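Local coordinates for 3'-5' exonuclease crn-4 (Caenorhabditis elegans, PDB 5DK5), which degrades RNA and DNA from the 3' end as a metal-dependent DEDDh exonuclease and takes part in apoptotic DNA degradation, at residues B[49-55]-B[202-207]; B[162-167]-B[178-182]. All blocks are in the same frame, centred on the assembly; numbering follows the deposited sequence.

Contact 1 of 2, residues B[49-55]-B[202-207]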
loop_
_atom_site.group_PDB
_atom_site.type_symbol
_atom_site.label_atom_id
_atom_site.label_comp_id
_atom_site.label_asym_id
_atom_site.label_seq_id
_atom_site.Cartn_x
_atom_site.Cartn_y
_atom_site.Cartn_z
ATOM N N TYR B 49 -0.482 -34.333 2.224
ATOM C CA TYR B 49 0.026 -35.357 3.130
ATOM C C TYR B 49 -0.809 -36.626 3.018
ATOM O O TYR B 49 -2.027 -36.597 3.186
ATOM C CB TYR B 49 0.030 -34.854 4.572
ATOM C CG TYR B 49 0.411 -35.913 5.580
ATOM C CD1 TYR B 49 1.725 -36.347 5.697
ATOM C CD2 TYR B 49 -0.541 -36.476 6.417
ATOM C CE1 TYR B 49 2.078 -37.316 6.617
ATOM C CE2 TYR B 49 -0.196 -37.443 7.341
ATOM C CZ TYR B 49 1.113 -37.859 7.437
ATOM O OH TYR B 49 1.460 -38.820 8.353
ATOM N N ASP B 50 -0.136 -37.736 2.728
ATOM C CA ASP B 50 -0.789 -39.033 2.602
ATOM C C ASP B 50 -0.904 -39.671 3.983
ATOM O O ASP B 50 0.095 -40.090 4.567
ATOM C CB ASP B 50 0.003 -39.927 1.641
ATOM C CG ASP B 50 -0.711 -41.230 1.318
ATOM O OD1 ASP B 50 -1.174 -41.917 2.249
ATOM O OD2 ASP B 50 -0.802 -41.574 0.120
ATOM N N VAL B 51 -2.126 -39.739 4.504
ATOM C CA VAL B 51 -2.336 -40.189 5.876
ATOM C C VAL B 51 -2.089 -41.692 6.046
ATOM O O VAL B 51 -1.329 -42.084 6.928
ATOM C CB VAL B 51 -3.761 -39.837 6.373
ATOM C CG1 VAL B 51 -4.026 -40.445 7.750
ATOM C CG2 VAL B 51 -3.946 -38.331 6.412
ATOM N N PRO B 52 -2.724 -42.539 5.214
ATOM C CA PRO B 52 -2.486 -43.978 5.396
ATOM C C PRO B 52 -1.023 -44.387 5.235
ATOM O O PRO B 52 -0.528 -45.200 6.015
ATOM C CB PRO B 52 -3.337 -44.619 4.295
ATOM C CG PRO B 52 -4.373 -43.621 3.981
ATOM C CD PRO B 52 -3.726 -42.290 4.160
ATOM N N ASN B 53 -0.347 -43.825 4.237
ATOM C CA ASN B 53 1.033 -44.196 3.942
ATOM C C ASN B 53 2.051 -43.338 4.686
ATOM O O ASN B 53 3.256 -43.570 4.579
ATOM C CB ASN B 53 1.286 -44.104 2.437
ATOM C CG ASN B 53 0.373 -45.013 1.639
ATOM O OD1 ASN B 53 -0.610 -44.562 1.052
ATOM N ND2 ASN B 53 0.689 -46.303 1.621
ATOM N N ASP B 54 1.563 -42.354 5.435
ATOM C CA ASP B 54 2.427 -41.494 6.239
ATOM C C ASP B 54 3.536 -40.881 5.386
ATOM O O ASP B 54 4.722 -41.079 5.658
ATOM C CB ASP B 54 3.028 -42.288 7.403
ATOM C CG ASP B 54 3.782 -41.411 8.385
ATOM O OD1 ASP B 54 3.374 -40.247 8.579
ATOM O OD2 ASP B 54 4.787 -41.883 8.959
ATOM N N LYS B 55 3.146 -40.148 4.347
ATOM C CA LYS B 55 4.107 -39.597 3.396
ATOM C C LYS B 55 3.771 -38.162 3.002
ATOM O O LYS B 55 2.702 -37.890 2.460
ATOM C CB LYS B 55 4.167 -40.477 2.143
ATOM C CG LYS B 55 5.152 -40.004 1.079
ATOM C CD LYS B 55 6.575 -39.947 1.609
ATOM C CE LYS B 55 7.542 -39.454 0.552
ATOM N NZ LYS B 55 8.918 -39.307 1.098
ATOM N N LEU B 202 2.940 -31.909 11.537
ATOM C CA LEU B 202 1.764 -32.767 11.451
ATOM C C LEU B 202 2.160 -34.238 11.464
ATOM O O LEU B 202 1.560 -35.045 12.170
ATOM C CB LEU B 202 0.967 -32.447 10.182
ATOM C CG LEU B 202 -0.194 -33.381 9.830
ATOM C CD1 LEU B 202 -1.269 -33.344 10.902
ATOM C CD2 LEU B 202 -0.774 -33.009 8.478
ATOM N N GLN B 203 3.182 -34.574 10.682
ATOM C CA GLN B 203 3.668 -35.945 10.590
ATOM C C GLN B 203 4.211 -36.425 11.930
ATOM O O GLN B 203 3.818 -37.478 12.432
ATOM C CB GLN B 203 4.754 -36.050 9.517
ATOM C CG GLN B 203 5.256 -37.462 9.263
ATOM C CD GLN B 203 6.271 -37.523 8.140
ATOM O OE1 GLN B 203 7.216 -36.735 8.097
ATOM N NE2 GLN B 203 6.076 -38.457 7.215
ATOM N N ARG B 204 5.120 -35.642 12.504
ATOM C CA ARG B 204 5.735 -35.984 13.782
ATOM C C ARG B 204 4.689 -36.128 14.878
ATOM O O ARG B 204 4.822 -36.970 15.766
ATOM C CB ARG B 204 6.767 -34.924 14.178
ATOM C CG ARG B 204 7.368 -35.103 15.572
ATOM C CD ARG B 204 8.111 -36.421 15.717
ATOM N NE ARG B 204 9.337 -36.450 14.924
ATOM C CZ ARG B 204 10.514 -35.986 15.334
ATOM N NH1 ARG B 204 10.649 -35.446 16.540
ATOM N NH2 ARG B 204 11.566 -36.060 14.531
ATOM N N MET B 205 3.649 -35.304 14.814
ATOM C CA MET B 205 2.616 -35.315 15.838
ATOM C C MET B 205 1.874 -36.649 15.889
ATOM O O MET B 205 1.693 -37.209 16.970
ATOM C CB MET B 205 1.625 -34.171 15.611
ATOM C CG MET B 205 2.106 -32.843 16.174
ATOM S SD MET B 205 0.992 -31.465 15.846
ATOM C CE MET B 205 -0.475 -31.977 16.739
ATOM N N ILE B 206 1.449 -37.164 14.737
ATOM C CA ILE B 206 0.697 -38.417 14.724
ATOM C C ILE B 206 1.629 -39.578 15.052
ATOM O O ILE B 206 1.203 -40.592 15.606
ATOM C CB ILE B 206 -0.015 -38.675 13.363
ATOM C CG1 ILE B 206 0.955 -39.174 12.278
ATOM C CG2 ILE B 206 -0.747 -37.420 12.902
ATOM C CD1 ILE B 206 0.256 -39.722 11.057
ATOM N N ASN B 207 2.904 -39.421 14.712
ATOM C CA ASN B 207 3.903 -40.433 15.027
ATOM C C ASN B 207 4.191 -40.451 16.524
ATOM O O ASN B 207 4.637 -41.461 17.066
ATOM C CB ASN B 207 5.191 -40.187 14.239
ATOM C CG ASN B 207 4.995 -40.332 12.739
ATOM O OD1 ASN B 207 3.968 -40.835 12.280
ATOM N ND2 ASN B 207 5.985 -39.900 11.968
#
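The tight beta-hairpin turn between strands 41-50 and 55-65 rests on the last turns of helix 191-207, with Tyr-49 and Asp-54 facing Leu-202, Gln-203 and Ile-206. It illustrates how a hairpin can be docked on a helix through an aromatic ring and a neighbouring carboxylate. With CG anti to the backbone N (chi1 174°), Tyr-49 points its ring at the helix, which it meets from CD2 to OH. Near the ring's base, CD2 lies 4.0 Å from Leu-202 CD2; farther out, CE1 passes Gln-203 CB and CG, the amide of Gln-203 standing perpendicular to the ring. At the outer edge, close to the ring plane, Ile-206 CD1 comes from the opposite direction and is modelled 3.1 Å from Tyr-49 OH, closer than normal contact. The same hydroxyl donates to Asp-54 OD1, in the plane of the ring, in a hydrogen bond modelled as very short; both lengths are best treated with caution. Gln-203, its chain extended as far as the amide, runs its CG 3.4 Å from Asp-54 OD1 and then gives a weak, bent bond from NE2 to Asp-54 O (3.3 Å, 126° at the hydrogen). A phenylalanine in place of Tyr-49 would probably leave the Asp-54 carboxylate without its hydroxyl donor and freer to turn. The turn has its own bracing: Asp-50 OD1 accepts from Asn-53 N at 2.9 Å, an Asx motif, while Asp-50 pairs through its backbone with Lys-55. Behind the contact, Leu-21 and Ile-23 of strand 20-28 receive Leu-202. The arrangement is a hairpin closed by a G1 beta bulge at Asp-54 and Lys-55, packed on a helix covering the mixed sheet of an RNase H-like exonuclease fold.

Contact 2 of 2, residues B[162-167]-B[178-182]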
loop_
_atom_site.group_PDB
_atom_site.type_symbol
_atom_site.label_atom_id
_atom_site.label_comp_id
_atom_site.label_asym_id
_atom_site.label_seq_id
_atom_site.Cartn_x
_atom_site.Cartn_y
_atom_site.Cartn_z
ATOM N N MET B 162 1.327 -34.786 27.046
ATOM C CA MET B 162 2.723 -35.215 27.156
ATOM C C MET B 162 3.536 -34.320 28.087
ATOM O O MET B 162 4.765 -34.380 28.095
ATOM C CB MET B 162 3.387 -35.231 25.780
ATOM C CG MET B 162 2.727 -36.152 24.777
ATOM S SD MET B 162 3.888 -36.726 23.522
ATOM C CE MET B 162 4.738 -35.204 23.094
ATOM N N GLY B 163 2.848 -33.488 28.863
ATOM C CA GLY B 163 3.511 -32.609 29.810
ATOM C C GLY B 163 3.945 -31.302 29.162
ATOM O O GLY B 163 4.475 -31.321 28.052
ATOM N N PRO B 164 3.729 -30.158 29.841
ATOM C CA PRO B 164 4.088 -28.882 29.206
ATOM C C PRO B 164 5.583 -28.562 29.212
ATOM O O PRO B 164 6.331 -29.083 30.039
ATOM C CB PRO B 164 3.339 -27.837 30.051
ATOM C CG PRO B 164 2.421 -28.604 30.945
ATOM C CD PRO B 164 3.049 -29.939 31.130
ATOM N N LYS B 165 5.993 -27.705 28.279
ATOM C CA LYS B 165 7.303 -27.060 28.310
ATOM C C LYS B 165 7.111 -25.547 28.283
ATOM O O LYS B 165 6.083 -25.055 27.816
ATOM C CB LYS B 165 8.172 -27.481 27.122
ATOM C CG LYS B 165 8.595 -28.938 27.094
ATOM C CD LYS B 165 9.754 -29.115 26.121
ATOM C CE LYS B 165 9.919 -30.553 25.666
ATOM N NZ LYS B 165 11.036 -30.683 24.688
ATOM N N GLU B 166 8.101 -24.813 28.783
ATOM C CA GLU B 166 8.120 -23.359 28.654
ATOM C C GLU B 166 8.914 -22.994 27.405
ATOM O O GLU B 166 10.145 -22.980 27.422
ATOM C CB GLU B 166 8.724 -22.703 29.899
ATOM C CG GLU B 166 7.981 -23.007 31.198
ATOM C CD GLU B 166 6.609 -22.356 31.263
ATOM O OE1 GLU B 166 6.425 -21.442 32.095
ATOM O OE2 GLU B 166 5.713 -22.762 30.493
ATOM N N LEU B 167 8.198 -22.707 26.323
ATOM C CA LEU B 167 8.819 -22.530 25.015
ATOM C C LEU B 167 9.338 -21.112 24.804
ATOM O O LEU B 167 8.742 -20.140 25.270
ATOM C CB LEU B 167 7.821 -22.889 23.912
ATOM C CG LEU B 167 7.223 -24.296 24.006
ATOM C CD1 LEU B 167 6.219 -24.526 22.890
ATOM C CD2 LEU B 167 8.313 -25.358 23.968
ATOM N N GLU B 178 9.936 -26.242 18.207
ATOM C CA GLU B 178 10.788 -26.258 19.390
ATOM C C GLU B 178 10.372 -27.372 20.347
ATOM O O GLU B 178 11.210 -27.967 21.023
ATOM C CB GLU B 178 10.738 -24.907 20.106
ATOM C CG GLU B 178 11.709 -24.787 21.277
ATOM C CD GLU B 178 11.681 -23.413 21.918
ATOM O OE1 GLU B 178 10.836 -22.585 21.518
ATOM O OE2 GLU B 178 12.506 -23.160 22.822
ATOM N N TYR B 179 9.073 -27.652 20.396
ATOM C CA TYR B 179 8.542 -28.666 21.299
ATOM C C TYR B 179 9.010 -30.063 20.902
ATOM O O TYR B 179 9.459 -30.840 21.745
ATOM C CB TYR B 179 7.014 -28.614 21.317
ATOM C CG TYR B 179 6.381 -29.563 22.310
ATOM C CD1 TYR B 179 6.129 -29.165 23.615
ATOM C CD2 TYR B 179 6.031 -30.855 21.940
ATOM C CE1 TYR B 179 5.549 -30.029 24.525
ATOM C CE2 TYR B 179 5.451 -31.725 22.844
ATOM C CZ TYR B 179 5.212 -31.306 24.135
ATOM O OH TYR B 179 4.635 -32.167 25.038
ATOM N N TYR B 180 8.897 -30.373 19.613
ATOM C CA TYR B 180 9.292 -31.678 19.093
ATOM C C TYR B 180 10.750 -31.678 18.636
ATOM O O TYR B 180 11.225 -32.657 18.058
ATOM C CB TYR B 180 8.375 -32.087 17.938
ATOM C CG TYR B 180 6.929 -32.265 18.347
ATOM C CD1 TYR B 180 6.473 -33.478 18.843
ATOM C CD2 TYR B 180 6.022 -31.220 18.243
ATOM C CE1 TYR B 180 5.153 -33.644 19.222
ATOM C CE2 TYR B 180 4.703 -31.376 18.618
ATOM C CZ TYR B 180 4.273 -32.590 19.107
ATOM O OH TYR B 180 2.959 -32.748 19.483
ATOM N N ASP B 181 11.454 -30.582 18.908
ATOM C CA ASP B 181 12.857 -30.440 18.529
ATOM C C ASP B 181 13.046 -30.712 17.039
ATOM O O ASP B 181 13.865 -31.545 16.646
ATOM C CB ASP B 181 13.735 -31.383 19.360
ATOM C CG ASP B 181 15.202 -30.986 19.343
ATOM O OD1 ASP B 181 15.620 -30.251 18.423
ATOM O OD2 ASP B 181 15.942 -31.408 20.258
ATOM N N LEU B 182 12.274 -30.006 16.217
ATOM C CA LEU B 182 12.364 -30.134 14.769
ATOM C C LEU B 182 13.160 -28.968 14.187
ATOM O O LEU B 182 12.931 -27.819 14.563
ATOM C CB LEU B 182 10.969 -30.179 14.145
ATOM C CG LEU B 182 10.103 -31.389 14.501
ATOM C CD1 LEU B 182 8.694 -31.201 13.966
ATOM C CD2 LEU B 182 10.710 -32.674 13.958
#
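Tyr-179, in the last turn of helix 172-179, reaches back to the loop 162-167 and donates its hydroxyl to Gly-163 O. The OH to O distance is 3.1 Å; the donor approaches at 153° to the C=O bond and is tilted 20° from the carbonyl plane. The bond gives the Gly-163 carbonyl, in an irregular loop, a side-chain donor. A chi1 of -176° places CG anti to the residue's own backbone N and carries the ring across to the loop. A second polar link runs the other way: the extended chain of Lys-165 crosses the ring obliquely, CG 4.1 Å from Tyr-179 CE1, and brings NZ to Tyr-179 O for a weak bond of 3.3 Å. A lysine ammonium at a helix C-terminus would probably also ease the dipole there, whereas its distance from the ring centre allows at most a faint cation-pi attraction. Apolar atoms fill in around these bonds. Met-162, bent at its last torsion, lays CE in the plane of the Tyr-179 ring, 3.6 Å from CE2, and also touches Tyr-180 CE1 at 4.2 Å. Tyr-179 CD2 in turn sits over the centre of the Tyr-180 ring, and Phe-155 of helix 151-161 meets Tyr-179 edge to face. At the far end of the loop, Leu-167 CB lies 3.9 Å from Glu-178 OE1, but that oxygen accepts from the backbone N of Ala-169 and, weakly, of Ser-168, just past the loop. Both tyrosines lie within the Schellman motif that ends the helix, and to which the Tyr-179 and Lys-165 bonds join the loop: Leu-182 N returns to Asn-177 O and, weakly, Asp-181 N to Glu-178 O, with Asp-181 at positive phi as C-prime.

Overall arrangement
Contacts 1 and 2 have centres 19 Å apart. Contact 1 joins parts about 150 residues apart in sequence; contact 2 is local, joining a loop to the end of helix 172-179, which directly precedes helix 191-207. The chain order is 49-55, 162-167, 178-182, then 202-207. Helix 191-207 links them: one side of its end meets the hairpin of strands 41-50 and 55-65, while Met-205 and Arg-204 pack against Tyr-180 and Leu-182 of contact 2. The same helix carries Asp-194, a magnesium ligand, near its start, and strand 20-28, which bears Asp-25 and Glu-27, lies beneath it. Both contacts lie away from the metal sites.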